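Long-range contact in CBS domain protein (Shewanella oneidensis, PDB 3LHH), which binds AMP through its paired CBS domains and, as a membrane protein of the CorC/HlyC type, may also associate with flavin adenine dinucleotide: residues M88-E100 and E108-P120. Numbering follows the deposited sequence.
Sequences MVGIISAKQLLSE and ELVDLVKNCNFVP
A water bound across the contact is gripped three ways: it donates to L112 O at 2.7 Å and to Q96 OE1, and accepts from S93 N. Beside it, I91 and K114 form a single antiparallel hydrogen-bonded pair. K114 N gives I91 O a nearly straight bond of 2.8 Å (170° at the hydrogen), whereas I91 N reaches K114 O at 3.0 Å along a more bent path. G90 lies in a classic beta bulge facing V80, and its CA comes within 3.3 Å of K114 O, where a side chain would clash.

L112 is the main apolar plug. Its CD2 rests on L97 CA and Q96 CG, its CB meets I92 CG1, and the E100 carboxylate runs past its methyl groups. L109 turns its CD1 onto I92 CD1 (3.5 Å) and toward L97 CG. With CG anti to the backbone N (chi1 -175°), Q96 crosses L112 and sets a face of its amide over CG and CD2, OE1 to the water and NE2 in a weak bond to E100 OE1. Shortening Q96 to an alanine would remove one of the water's acceptors and the flat cover on L112, and is likely to leave the water and the E100 carboxylate more mobile. At the far end V113 CG1 packs on G90 CA, C116 CB touches both G90 CA and I91 CD1, and M88 CB meets the F118 ring at its edge, 4.0 Å from CZ.

The chain 108-120, leading into strand 117-120 of the second CBS repeat, joins strand 88-93 of the first, with S93 N and L112 O satisfied by one water amid leucine packing. I91, its side chain about 4 Å from that of the AMP-binding R77, is held by both backbone bonds, consistent with fixing the relation of the two repeats near the nucleotide.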
loop_
_atom_site.group_PDB
_atom_site.type_symbol
_atom_site.label_atom_id
_atom_site.label_comp_id
_atom_site.label_asym_id
_atom_site.label_seq_id
_atom_site.Cartn_x
_atom_site.Cartn_y
_atom_site.Cartn_z
HETATM N N MSE A 88 2.348 -10.056 2.438
HETATM C CA MSE A 88 1.751 -9.108 1.504
HETATM C C MSE A 88 1.683 -9.700 0.108
HETATM O O MSE A 88 2.672 -10.208 -0.406
HETATM C CB MSE A 88 2.577 -7.828 1.446
HETATM C CG MSE A 88 1.803 -6.646 0.929
HETATM SE SE MSE A 88 0.576 -6.170 2.324
HETATM C CE MSE A 88 1.849 -5.305 3.491
ATOM N N VAL A 89 0.523 -9.619 -0.518
ATOM C CA VAL A 89 0.390 -10.164 -1.860
ATOM C C VAL A 89 0.378 -9.067 -2.935
ATOM O O VAL A 89 0.705 -9.331 -4.088
ATOM C CB VAL A 89 -0.853 -11.064 -1.975
ATOM C CG1 VAL A 89 -1.135 -11.399 -3.417
ATOM C CG2 VAL A 89 -0.636 -12.345 -1.184
ATOM N N GLY A 90 0.012 -7.842 -2.543
ATOM C CA GLY A 90 -0.069 -6.718 -3.465
ATOM C C GLY A 90 -0.992 -5.605 -2.974
ATOM O O GLY A 90 -1.109 -5.349 -1.784
ATOM N N ILE A 91 -1.673 -4.962 -3.906
ATOM C CA ILE A 91 -2.376 -3.722 -3.620
ATOM C C ILE A 91 -3.656 -3.680 -4.436
ATOM O O ILE A 91 -3.724 -4.249 -5.523
ATOM C CB ILE A 91 -1.497 -2.514 -3.998
ATOM C CG1 ILE A 91 -0.342 -2.355 -3.015
ATOM C CG2 ILE A 91 -2.299 -1.234 -4.038
ATOM C CD1 ILE A 91 0.755 -1.460 -3.568
ATOM N N ILE A 92 -4.671 -3.007 -3.910
ATOM C CA ILE A 92 -5.958 -2.941 -4.583
ATOM C C ILE A 92 -6.398 -1.494 -4.632
ATOM O O ILE A 92 -6.197 -0.737 -3.673
ATOM C CB ILE A 92 -7.008 -3.803 -3.836
ATOM C CG1 ILE A 92 -7.546 -4.891 -4.760
ATOM C CG2 ILE A 92 -8.152 -2.972 -3.307
ATOM C CD1 ILE A 92 -7.392 -6.281 -4.187
ATOM N N SER A 93 -6.985 -1.112 -5.763
ATOM C CA SER A 93 -7.626 0.180 -5.911
ATOM C C SER A 93 -9.043 0.107 -5.349
ATOM O O SER A 93 -9.813 -0.780 -5.719
ATOM C CB SER A 93 -7.686 0.558 -7.389
ATOM O OG SER A 93 -8.644 1.571 -7.601
ATOM N N ALA A 94 -9.388 1.033 -4.462
ATOM C CA ALA A 94 -10.712 1.019 -3.872
ATOM C C ALA A 94 -11.778 1.245 -4.950
ATOM O O ALA A 94 -12.825 0.587 -4.969
ATOM C CB ALA A 94 -10.812 2.075 -2.791
ATOM N N LYS A 95 -11.504 2.188 -5.840
ATOM C CA LYS A 95 -12.460 2.557 -6.870
ATOM C C LYS A 95 -12.823 1.341 -7.691
ATOM O O LYS A 95 -13.977 1.147 -8.051
ATOM C CB LYS A 95 -11.874 3.642 -7.775
ATOM C CG LYS A 95 -12.738 3.970 -8.980
ATOM C CD LYS A 95 -12.110 5.055 -9.836
ATOM C CE LYS A 95 -12.885 5.225 -11.136
ATOM N NZ LYS A 95 -12.383 6.377 -11.941
ATOM N N GLN A 96 -11.835 0.505 -7.977
ATOM C CA GLN A 96 -12.081 -0.654 -8.809
ATOM C C GLN A 96 -12.930 -1.670 -8.066
ATOM O O GLN A 96 -13.886 -2.217 -8.617
ATOM C CB GLN A 96 -10.773 -1.287 -9.262
ATOM C CG GLN A 96 -10.983 -2.439 -10.226
ATOM C CD GLN A 96 -9.687 -3.130 -10.642
ATOM O OE1 GLN A 96 -8.610 -2.853 -10.103
ATOM N NE2 GLN A 96 -9.791 -4.041 -11.606
ATOM N N LEU A 97 -12.588 -1.902 -6.805
ATOM C CA LEU A 97 -13.260 -2.909 -6.006
ATOM C C LEU A 97 -14.726 -2.510 -5.902
ATOM O O LEU A 97 -15.636 -3.305 -6.147
ATOM C CB LEU A 97 -12.645 -2.926 -4.616
ATOM C CG LEU A 97 -12.566 -4.249 -3.863
ATOM C CD1 LEU A 97 -12.602 -3.959 -2.398
ATOM C CD2 LEU A 97 -13.680 -5.192 -4.259
ATOM N N LEU A 98 -14.942 -1.255 -5.531
ATOM C CA LEU A 98 -16.283 -0.753 -5.341
ATOM C C LEU A 98 -17.009 -0.663 -6.667
ATOM O O LEU A 98 -18.180 -1.021 -6.757
ATOM C CB LEU A 98 -16.230 0.627 -4.726
ATOM C CG LEU A 98 -15.531 0.632 -3.382
ATOM C CD1 LEU A 98 -15.338 2.068 -2.965
ATOM C CD2 LEU A 98 -16.356 -0.158 -2.360
ATOM N N SER A 99 -16.314 -0.174 -7.691
ATOM C CA SER A 99 -16.899 -0.110 -9.027
ATOM C C SER A 99 -17.456 -1.468 -9.377
ATOM O O SER A 99 -18.637 -1.592 -9.687
ATOM C CB SER A 99 -15.868 0.297 -10.086
ATOM O OG SER A 99 -15.545 1.670 -9.987
ATOM N N GLU A 100 -16.595 -2.481 -9.321
ATOM C CA GLU A 100 -16.959 -3.832 -9.728
ATOM C C GLU A 100 -17.862 -4.541 -8.733
ATOM O O GLU A 100 -18.316 -5.652 -8.987
ATOM C CB GLU A 100 -15.710 -4.672 -9.912
ATOM C CG GLU A 100 -14.881 -4.298 -11.114
ATOM C CD GLU A 100 -13.851 -5.355 -11.423
ATOM O OE1 GLU A 100 -13.023 -5.140 -12.334
ATOM O OE2 GLU A 100 -13.874 -6.407 -10.748
ATOM N N GLU A 108 -13.953 -11.824 -7.452
ATOM C CA GLU A 108 -13.039 -12.467 -6.519
ATOM C C GLU A 108 -11.904 -11.488 -6.239
ATOM O O GLU A 108 -11.238 -11.021 -7.159
ATOM C CB GLU A 108 -12.493 -13.794 -7.077
ATOM C CG GLU A 108 -13.544 -14.740 -7.692
ATOM C CD GLU A 108 -14.395 -15.486 -6.662
ATOM O OE1 GLU A 108 -13.857 -15.897 -5.615
ATOM O OE2 GLU A 108 -15.608 -15.672 -6.908
ATOM N N LEU A 109 -11.689 -11.188 -4.966
ATOM C CA LEU A 109 -10.728 -10.173 -4.558
ATOM C C LEU A 109 -9.346 -10.365 -5.177
ATOM O O LEU A 109 -8.688 -9.398 -5.582
ATOM C CB LEU A 109 -10.603 -10.164 -3.038
ATOM C CG LEU A 109 -9.894 -8.929 -2.493
ATOM C CD1 LEU A 109 -10.447 -7.703 -3.161
ATOM C CD2 LEU A 109 -10.047 -8.836 -0.976
ATOM N N VAL A 110 -8.905 -11.613 -5.249
ATOM C CA VAL A 110 -7.546 -11.907 -5.691
ATOM C C VAL A 110 -7.333 -11.458 -7.136
ATOM O O VAL A 110 -6.204 -11.273 -7.581
ATOM C CB VAL A 110 -7.207 -13.410 -5.528
ATOM C CG1 VAL A 110 -8.117 -14.263 -6.403
ATOM C CG2 VAL A 110 -5.748 -13.670 -5.852
ATOM N N ASP A 111 -8.433 -11.260 -7.854
ATOM C CA ASP A 111 -8.385 -10.894 -9.264
ATOM C C ASP A 111 -8.061 -9.413 -9.484
ATOM O O ASP A 111 -7.651 -9.010 -10.570
ATOM C CB ASP A 111 -9.716 -11.246 -9.935
ATOM C CG ASP A 111 -9.924 -12.753 -10.075
ATOM O OD1 ASP A 111 -8.955 -13.527 -9.876
ATOM O OD2 ASP A 111 -11.063 -13.164 -10.393
ATOM N N LEU A 112 -8.245 -8.598 -8.452
ATOM C CA LEU A 112 -7.995 -7.173 -8.582
ATOM C C LEU A 112 -6.632 -6.783 -8.014
ATOM O O LEU A 112 -6.239 -5.622 -8.079
ATOM C CB LEU A 112 -9.109 -6.351 -7.921
ATOM C CG LEU A 112 -10.494 -6.413 -8.579
ATOM C CD1 LEU A 112 -11.103 -7.790 -8.376
ATOM C CD2 LEU A 112 -11.416 -5.338 -8.029
ATOM N N VAL A 113 -5.904 -7.747 -7.464
ATOM C CA VAL A 113 -4.636 -7.421 -6.834
ATOM C C VAL A 113 -3.621 -6.989 -7.884
ATOM O O VAL A 113 -3.469 -7.643 -8.906
ATOM C CB VAL A 113 -4.075 -8.621 -6.059
ATOM C CG1 VAL A 113 -2.712 -8.282 -5.451
ATOM C CG2 VAL A 113 -5.054 -9.058 -4.989
ATOM N N LYS A 114 -2.931 -5.882 -7.632
ATOM C CA LYS A 114 -1.867 -5.427 -8.523
ATOM C C LYS A 114 -0.545 -5.557 -7.789
ATOM O O LYS A 114 -0.519 -5.608 -6.550
ATOM C CB LYS A 114 -2.088 -3.972 -8.935
ATOM C CG LYS A 114 -3.512 -3.654 -9.385
ATOM C CD LYS A 114 -3.882 -4.420 -10.646
ATOM C CE LYS A 114 -5.338 -4.204 -11.026
ATOM N NZ LYS A 114 -5.696 -4.959 -12.263
ATOM N N ASN A 115 0.546 -5.608 -8.546
ATOM C CA ASN A 115 1.864 -5.852 -7.968
ATOM C C ASN A 115 2.342 -4.761 -7.027
ATOM O O ASN A 115 2.033 -3.598 -7.204
ATOM C CB ASN A 115 2.919 -6.060 -9.061
ATOM C CG ASN A 115 4.311 -6.248 -8.484
ATOM O OD1 ASN A 115 4.524 -7.110 -7.630
ATOM N ND2 ASN A 115 5.264 -5.430 -8.933
ATOM N N CYS A 116 3.130 -5.154 -6.038
ATOM C CA CYS A 116 3.647 -4.231 -5.047
ATOM C C CYS A 116 5.159 -4.333 -5.017
ATOM O O CYS A 116 5.712 -5.434 -5.100
ATOM C CB CYS A 116 3.098 -4.607 -3.672
ATOM S SG CYS A 116 3.620 -6.252 -3.094
ATOM N N ASN A 117 5.837 -3.195 -4.904
ATOM C CA ASN A 117 7.287 -3.222 -4.790
ATOM C C ASN A 117 7.772 -3.040 -3.370
ATOM O O ASN A 117 7.202 -2.280 -2.598
ATOM C CB ASN A 117 7.934 -2.201 -5.724
ATOM C CG ASN A 117 7.871 -2.634 -7.165
ATOM O OD1 ASN A 117 7.760 -3.828 -7.460
ATOM N ND2 ASN A 117 7.928 -1.671 -8.076
ATOM N N PHE A 118 8.820 -3.766 -3.029
ATOM C CA PHE A 118 9.467 -3.642 -1.739
ATOM C C PHE A 118 10.798 -2.920 -1.899
ATOM O O PHE A 118 11.468 -3.068 -2.913
ATOM C CB PHE A 118 9.717 -5.024 -1.155
ATOM C CG PHE A 118 8.464 -5.763 -0.804
ATOM C CD1 PHE A 118 7.779 -6.487 -1.767
ATOM C CD2 PHE A 118 7.978 -5.746 0.494
ATOM C CE1 PHE A 118 6.629 -7.178 -1.447
ATOM C CE2 PHE A 118 6.830 -6.442 0.834
ATOM C CZ PHE A 118 6.146 -7.156 -0.142
ATOM N N VAL A 119 11.173 -2.141 -0.891
ATOM C CA VAL A 119 12.479 -1.515 -0.862
ATOM C C VAL A 119 13.083 -1.613 0.533
ATOM O O VAL A 119 12.354 -1.669 1.521
ATOM C CB VAL A 119 12.385 -0.055 -1.269
ATOM C CG1 VAL A 119 11.868 0.050 -2.702
ATOM C CG2 VAL A 119 11.497 0.702 -0.291
ATOM N N PRO A 120 14.424 -1.636 0.618
ATOM C CA PRO A 120 15.083 -1.707 1.922
ATOM C C PRO A 120 14.919 -0.399 2.671
ATOM O O PRO A 120 14.859 0.663 2.051
ATOM C CB PRO A 120 16.571 -1.875 1.565
ATOM C CG PRO A 120 16.641 -1.993 0.064
ATOM C CD PRO A 120 15.381 -1.438 -0.483
HETATM O O HOH W 1 -6.941 -2.989 -8.202
#